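Local coordinates for protein succinate-semialdehyde dehydrogenase (Synechococcus sp., PDB 4ITA) that probably oxidises succinic semialdehyde to succinate, with NADP+ as the likely electron acceptor, as a member of the aldehyde dehydrogenase family, at residues A[59-64]-A[92-97]; A[65-70]-A[134-139]. All coordinates share one frame; numbering follows the deposited sequence.

Contact 1 (A[59-64]-A[92-97]); sequences ILERDT and VCRYYA
E61 and R94 reach toward each other from facing helices and close a two-pronged salt bridge between the segments 59-64 and 92-97. The guanidinium is engaged side-on, through NE and one terminal nitrogen, and each donates to a different carboxylate oxygen. R94 NE lies 2.7 Å from E61 OE2, which receives it on its syn lone pair. The companion bond, R94 NH2 to E61 OE1, measures 2.9 Å and is almost straight at 175°, although it meets the oxygen somewhat out of the carboxylate plane. With the two flat groups only 21° from coplanar, the pair of hydrogen bonds fixes how the carboxylate is rotated. Length on both sides makes the span possible: R94 runs extended from CG to NE, and E61 is extended beyond CG (chi2 154°).

The pair joins helix 46-62, near its C-terminal end, to helix 79-103 in a cofactor-binding domain of Rossmann type, within the aldehyde dehydrogenase fold. A57 and A90, small residues of these two helices, lie against R94 and E61 respectively.

Apolar packing between the segments is slight and lies deeper. L60 CD1 approaches C93 SG at 4.4 Å, a loose contact between two buried side chains. F140 of helix 137-149 touches both L60 and C93, bringing a third helix to the apolar side of the pair.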
loop_
_atom_site.group_PDB
_atom_site.type_symbol
_atom_site.label_atom_id
_atom_site.label_comp_id
_atom_site.label_asym_id
_atom_site.label_seq_id
_atom_site.Cartn_x
_atom_site.Cartn_y
_atom_site.Cartn_z
ATOM N N ILE A 59 -30.813 4.765 8.826
ATOM C CA ILE A 59 -31.139 6.071 8.263
ATOM C C ILE A 59 -31.176 6.007 6.731
ATOM O O ILE A 59 -32.120 6.485 6.097
ATOM C CB ILE A 59 -30.144 7.149 8.741
ATOM C CG1 ILE A 59 -30.338 7.418 10.236
ATOM C CG2 ILE A 59 -30.322 8.430 7.940
ATOM C CD1 ILE A 59 -29.193 8.176 10.890
ATOM N N LEU A 60 -30.158 5.398 6.137
ATOM C CA LEU A 60 -30.121 5.210 4.687
ATOM C C LEU A 60 -31.297 4.376 4.177
ATOM O O LEU A 60 -31.871 4.672 3.126
ATOM C CB LEU A 60 -28.801 4.545 4.289
ATOM C CG LEU A 60 -27.570 5.451 4.353
ATOM C CD1 LEU A 60 -26.315 4.613 4.506
ATOM C CD2 LEU A 60 -27.479 6.317 3.101
ATOM N N GLU A 61 -31.654 3.336 4.925
ATOM C CA GLU A 61 -32.760 2.449 4.557
ATOM C C GLU A 61 -34.121 3.129 4.648
ATOM O O GLU A 61 -35.025 2.842 3.858
ATOM C CB GLU A 61 -32.733 1.179 5.413
ATOM C CG GLU A 61 -31.575 0.241 5.069
ATOM C CD GLU A 61 -31.142 -0.647 6.235
ATOM O OE1 GLU A 61 -31.747 -0.571 7.322
ATOM O OE2 GLU A 61 -30.178 -1.415 6.060
ATOM N N ARG A 62 -34.277 4.033 5.607
ATOM C CA ARG A 62 -35.550 4.719 5.777
ATOM C C ARG A 62 -35.768 5.810 4.731
ATOM O O ARG A 62 -36.859 5.931 4.161
ATOM C CB ARG A 62 -35.649 5.336 7.170
ATOM C CG ARG A 62 -36.954 6.081 7.378
ATOM C CD ARG A 62 -37.048 6.712 8.747
ATOM N NE ARG A 62 -38.293 7.467 8.872
ATOM C CZ ARG A 62 -38.685 8.092 9.977
ATOM N NH1 ARG A 62 -37.933 8.053 11.068
ATOM N NH2 ARG A 62 -39.833 8.754 9.988
ATOM N N ASP A 63 -34.746 6.626 4.497
ATOM C CA ASP A 63 -34.905 7.827 3.684
ATOM C C ASP A 63 -34.242 7.696 2.312
ATOM O O ASP A 63 -33.757 8.679 1.752
ATOM C CB ASP A 63 -34.391 9.063 4.444
ATOM C CG ASP A 63 -35.208 9.369 5.704
ATOM O OD1 ASP A 63 -36.431 9.176 5.677
ATOM O OD2 ASP A 63 -34.622 9.803 6.718
ATOM N N THR A 64 -34.265 6.486 1.768
ATOM C CA THR A 64 -33.597 6.187 0.507
ATOM C C THR A 64 -34.024 7.120 -0.631
ATOM O O THR A 64 -33.187 7.611 -1.387
ATOM C CB THR A 64 -33.770 4.688 0.112
ATOM O OG1 THR A 64 -32.834 4.334 -0.907
ATOM C CG2 THR A 64 -35.174 4.386 -0.377
ATOM N N VAL A 92 -23.084 -1.838 2.941
ATOM C CA VAL A 92 -21.674 -1.898 3.337
ATOM C C VAL A 92 -21.500 -1.460 4.798
ATOM O O VAL A 92 -20.611 -1.950 5.496
ATOM C CB VAL A 92 -20.731 -1.131 2.353
ATOM C CG1 VAL A 92 -20.994 0.374 2.397
ATOM C CG2 VAL A 92 -19.273 -1.463 2.648
ATOM N N CYS A 93 -22.364 -0.564 5.276
ATOM C CA CYS A 93 -22.375 -0.225 6.698
ATOM C C CYS A 93 -22.662 -1.470 7.529
ATOM O O CYS A 93 -21.961 -1.765 8.500
ATOM C CB CYS A 93 -23.418 0.854 6.998
ATOM S SG CYS A 93 -22.971 2.494 6.396
ATOM N N ARG A 94 -23.682 -2.216 7.126
ATOM C CA ARG A 94 -24.045 -3.431 7.856
ATOM C C ARG A 94 -22.962 -4.504 7.748
ATOM O O ARG A 94 -22.690 -5.208 8.720
ATOM C CB ARG A 94 -25.394 -3.974 7.382
ATOM C CG ARG A 94 -26.536 -3.058 7.745
ATOM C CD ARG A 94 -27.894 -3.750 7.725
ATOM N NE ARG A 94 -28.955 -2.810 8.083
ATOM C CZ ARG A 94 -29.241 -2.458 9.331
ATOM N NH1 ARG A 94 -28.546 -2.974 10.336
ATOM N NH2 ARG A 94 -30.210 -1.584 9.578
ATOM N N TYR A 95 -22.329 -4.617 6.584
ATOM C CA TYR A 95 -21.249 -5.580 6.396
ATOM C C TYR A 95 -20.131 -5.392 7.422
ATOM O O TYR A 95 -19.710 -6.345 8.089
ATOM C CB TYR A 95 -20.697 -5.501 4.974
ATOM C CG TYR A 95 -19.586 -6.491 4.722
ATOM C CD1 TYR A 95 -19.867 -7.821 4.438
ATOM C CD2 TYR A 95 -18.251 -6.100 4.777
ATOM C CE1 TYR A 95 -18.850 -8.729 4.212
ATOM C CE2 TYR A 95 -17.230 -7.001 4.545
ATOM C CZ TYR A 95 -17.531 -8.314 4.270
ATOM O OH TYR A 95 -16.507 -9.211 4.045
ATOM N N TYR A 96 -19.646 -4.162 7.570
ATOM C CA TYR A 96 -18.579 -3.926 8.536
ATOM C C TYR A 96 -19.064 -3.922 9.989
ATOM O O TYR A 96 -18.320 -4.310 10.884
ATOM C CB TYR A 96 -17.739 -2.699 8.163
ATOM C CG TYR A 96 -16.869 -3.020 6.972
ATOM C CD1 TYR A 96 -15.840 -3.950 7.080
ATOM C CD2 TYR A 96 -17.104 -2.448 5.728
ATOM C CE1 TYR A 96 -15.043 -4.276 5.991
ATOM C CE2 TYR A 96 -16.309 -2.768 4.630
ATOM C CZ TYR A 96 -15.288 -3.684 4.773
ATOM O OH TYR A 96 -14.507 -4.008 3.695
ATOM N N ALA A 97 -20.310 -3.529 10.224
ATOM C CA ALA A 97 -20.902 -3.727 11.546
ATOM C C ALA A 97 -20.882 -5.212 11.917
ATOM O O ALA A 97 -20.563 -5.573 13.052
ATOM C CB ALA A 97 -22.315 -3.202 11.570
#

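Contact 2 (A[65-70]-A[134-139]); sequences SKFAEI and FPFWQV. With EDO (1,2-ethanediol), chain R.
F136 drives the tip of its ring against the root of the F67 side chain, and these two buried phenylalanines carry the contact between 65-70 and 134-139. The nearest atoms are F136 CE2 and F67 CB, 3.7 Å apart; F136 CZ lies close by, so one corner of the ring rests on the beta carbon and the adjoining part of the F67 ring. The two side chains cross at about a right angle, while the ring planes are inclined at 40° with centroids 5.7 Å apart. This oblique pairing is held by van der Waals packing. With CG anti to the carbonyl carbon (chi1 -64°), the F67 ring lies beside its own backbone N, and F136 CE2 also comes within 3.8 Å of F67 CG. I70, one turn further along the helix, gives up a little surface to the same neighbour.

Beyond F136 the chain turns toward the cofactor site. Q138 belongs to the NADPH pocket, and a molecule of 1,2-ethanediol, probably from the crystallisation liquor, lies beside it. W137 NE1 donates to O2 of the diol over 3.2 Å, in the plane of the indole, and Q138 NE2 adds a weak bond to the same oxygen. The diol carbon C1 sits over one face of the F134 ring, 3.6 Å from F134 CE1.

E85 of helix 79-103 accepts the backbone N-H groups of F136 and W137, tying down the turn that leads into helix 137-149. M71 of helix 64-75 also packs on F136, and I171 of helix 162-175 on F67, so the phenylalanine pair lies between helices 64-75 and 162-175, with L60 of helix 46-62 also against F136.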
loop_
_atom_site.group_PDB
_atom_site.type_symbol
_atom_site.label_atom_id
_atom_site.label_comp_id
_atom_site.label_asym_id
_atom_site.label_seq_id
_atom_site.Cartn_x
_atom_site.Cartn_y
_atom_site.Cartn_z
ATOM N N SER A 65 -35.317 7.398 -0.735
ATOM C CA SER A 65 -35.823 8.201 -1.831
ATOM C C SER A 65 -35.360 9.645 -1.726
ATOM O O SER A 65 -35.003 10.270 -2.728
ATOM C CB SER A 65 -37.345 8.136 -1.858
ATOM O OG SER A 65 -37.831 8.752 -3.031
ATOM N N LYS A 66 -35.352 10.177 -0.509
ATOM C CA LYS A 66 -34.884 11.533 -0.280
ATOM C C LYS A 66 -33.400 11.686 -0.613
ATOM O O LYS A 66 -32.995 12.634 -1.289
ATOM C CB LYS A 66 -35.143 11.954 1.173
ATOM C CG LYS A 66 -34.497 13.286 1.549
ATOM C CD LYS A 66 -34.950 13.780 2.922
ATOM C CE LYS A 66 -34.021 13.319 4.037
ATOM N NZ LYS A 66 -34.371 13.950 5.346
ATOM N N PHE A 67 -32.582 10.750 -0.144
ATOM C CA PHE A 67 -31.163 10.816 -0.447
ATOM C C PHE A 67 -30.939 10.651 -1.942
ATOM O O PHE A 67 -30.105 11.333 -2.530
ATOM C CB PHE A 67 -30.379 9.772 0.344
ATOM C CG PHE A 67 -30.432 9.986 1.828
ATOM C CD1 PHE A 67 -30.212 11.247 2.368
ATOM C CD2 PHE A 67 -30.731 8.932 2.680
ATOM C CE1 PHE A 67 -30.272 11.453 3.742
ATOM C CE2 PHE A 67 -30.798 9.125 4.049
ATOM C CZ PHE A 67 -30.571 10.388 4.582
ATOM N N ALA A 68 -31.703 9.753 -2.554
ATOM C CA ALA A 68 -31.601 9.540 -3.992
ATOM C C ALA A 68 -31.910 10.814 -4.772
ATOM O O ALA A 68 -31.268 11.102 -5.781
ATOM C CB ALA A 68 -32.522 8.411 -4.420
ATOM N N GLU A 69 -32.882 11.590 -4.302
ATOM C CA GLU A 69 -33.243 12.829 -4.986
ATOM C C GLU A 69 -32.087 13.815 -4.971
ATOM O O GLU A 69 -31.874 14.563 -5.934
ATOM C CB GLU A 69 -34.489 13.463 -4.360
ATOM C CG GLU A 69 -34.998 14.678 -5.118
ATOM C CD GLU A 69 -36.311 15.207 -4.572
ATOM O OE1 GLU A 69 -36.648 14.888 -3.414
ATOM O OE2 GLU A 69 -37.002 15.942 -5.308
ATOM N N ILE A 70 -31.321 13.822 -3.883
ATOM C CA ILE A 70 -30.165 14.711 -3.806
ATOM C C ILE A 70 -29.147 14.306 -4.869
ATOM O O ILE A 70 -28.637 15.163 -5.597
ATOM C CB ILE A 70 -29.493 14.692 -2.417
ATOM C CG1 ILE A 70 -30.494 15.060 -1.318
ATOM C CG2 ILE A 70 -28.311 15.650 -2.389
ATOM C CD1 ILE A 70 -29.925 14.882 0.082
ATOM N N PHE A 134 -20.618 8.001 -7.958
ATOM C CA PHE A 134 -21.403 7.263 -6.970
ATOM C C PHE A 134 -21.209 8.013 -5.669
ATOM O O PHE A 134 -20.430 7.600 -4.808
ATOM C CB PHE A 134 -20.946 5.804 -6.851
ATOM C CG PHE A 134 -21.222 4.981 -8.082
ATOM C CD1 PHE A 134 -20.240 4.793 -9.042
ATOM C CD2 PHE A 134 -22.463 4.401 -8.276
ATOM C CE1 PHE A 134 -20.495 4.031 -10.183
ATOM C CE2 PHE A 134 -22.726 3.637 -9.415
ATOM C CZ PHE A 134 -21.738 3.458 -10.366
ATOM N N PRO A 135 -21.906 9.147 -5.533
ATOM C CA PRO A 135 -21.563 10.122 -4.494
ATOM C C PRO A 135 -21.881 9.674 -3.071
ATOM O O PRO A 135 -21.344 10.266 -2.135
ATOM C CB PRO A 135 -22.382 11.356 -4.890
ATOM C CG PRO A 135 -23.573 10.790 -5.614
ATOM C CD PRO A 135 -23.060 9.575 -6.348
ATOM N N PHE A 136 -22.735 8.662 -2.905
ATOM C CA PHE A 136 -22.966 8.057 -1.590
ATOM C C PHE A 136 -22.162 6.771 -1.431
ATOM O O PHE A 136 -21.409 6.616 -0.467
ATOM C CB PHE A 136 -24.458 7.754 -1.375
ATOM C CG PHE A 136 -25.241 8.893 -0.769
ATOM C CD1 PHE A 136 -25.294 10.132 -1.395
ATOM C CD2 PHE A 136 -25.952 8.713 0.410
ATOM C CE1 PHE A 136 -26.030 11.176 -0.846
ATOM C CE2 PHE A 136 -26.690 9.750 0.965
ATOM C CZ PHE A 136 -26.724 10.983 0.338
ATOM N N TRP A 137 -22.321 5.849 -2.376
ATOM C CA TRP A 137 -21.713 4.528 -2.266
ATOM C C TRP A 137 -20.200 4.566 -2.089
ATOM O O TRP A 137 -19.670 3.878 -1.232
ATOM C CB TRP A 137 -22.112 3.648 -3.465
ATOM C CG TRP A 137 -21.195 2.486 -3.729
ATOM C CD1 TRP A 137 -20.358 2.332 -4.797
ATOM C CD2 TRP A 137 -21.024 1.325 -2.912
ATOM N NE1 TRP A 137 -19.675 1.146 -4.692
ATOM C CE2 TRP A 137 -20.066 0.507 -3.543
ATOM C CE3 TRP A 137 -21.592 0.892 -1.709
ATOM C CZ2 TRP A 137 -19.660 -0.718 -3.010
ATOM C CZ3 TRP A 137 -21.186 -0.324 -1.178
ATOM C CH2 TRP A 137 -20.227 -1.110 -1.826
ATOM N N GLN A 138 -19.493 5.364 -2.879
ATOM C CA GLN A 138 -18.037 5.354 -2.745
ATOM C C GLN A 138 -17.597 5.903 -1.395
ATOM O O GLN A 138 -16.574 5.479 -0.845
ATOM C CB GLN A 138 -17.365 6.144 -3.859
ATOM C CG GLN A 138 -17.843 5.823 -5.261
ATOM C CD GLN A 138 -17.161 4.614 -5.830
ATOM O OE1 GLN A 138 -16.320 4.012 -5.173
ATOM N NE2 GLN A 138 -17.499 4.254 -7.063
ATOM N N VAL A 139 -18.358 6.848 -0.859
ATOM C CA VAL A 139 -18.058 7.379 0.463
ATOM C C VAL A 139 -18.261 6.308 1.535
ATOM O O VAL A 139 -17.372 6.070 2.356
ATOM C CB VAL A 139 -18.884 8.637 0.786
ATOM C CG1 VAL A 139 -18.614 9.093 2.213
ATOM C CG2 VAL A 139 -18.565 9.762 -0.209
HETATM C C1 EDO R . -19.636 0.835 -8.764
HETATM O O1 EDO R . -19.958 -0.380 -8.082
HETATM C C2 EDO R . -18.136 1.078 -8.666
HETATM O O2 EDO R . -17.766 1.282 -7.294
#

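Contact 1 is partly buried and reaches the surface through its salt bridge, whereas contact 2 is wholly buried and apolar between its segments. Their centres are 12 Å apart, and the two join directly: L60 CD2 of contact 1 packs on F136 CD2 of contact 2 at 3.9 Å, and V92 CG1 meets W137 CZ3 at 3.6 Å. Helices 46-62 and 64-75 are consecutive; contact 1 ties the first to helix 79-103, and contact 2 sets the second against the turn that leads into helix 137-149. The charge pair lies where contact 1 is solvent-accessible, while the phenylalanine pair of contact 2 is buried, close to the residues that lead on to the NADPH pocket at Q138.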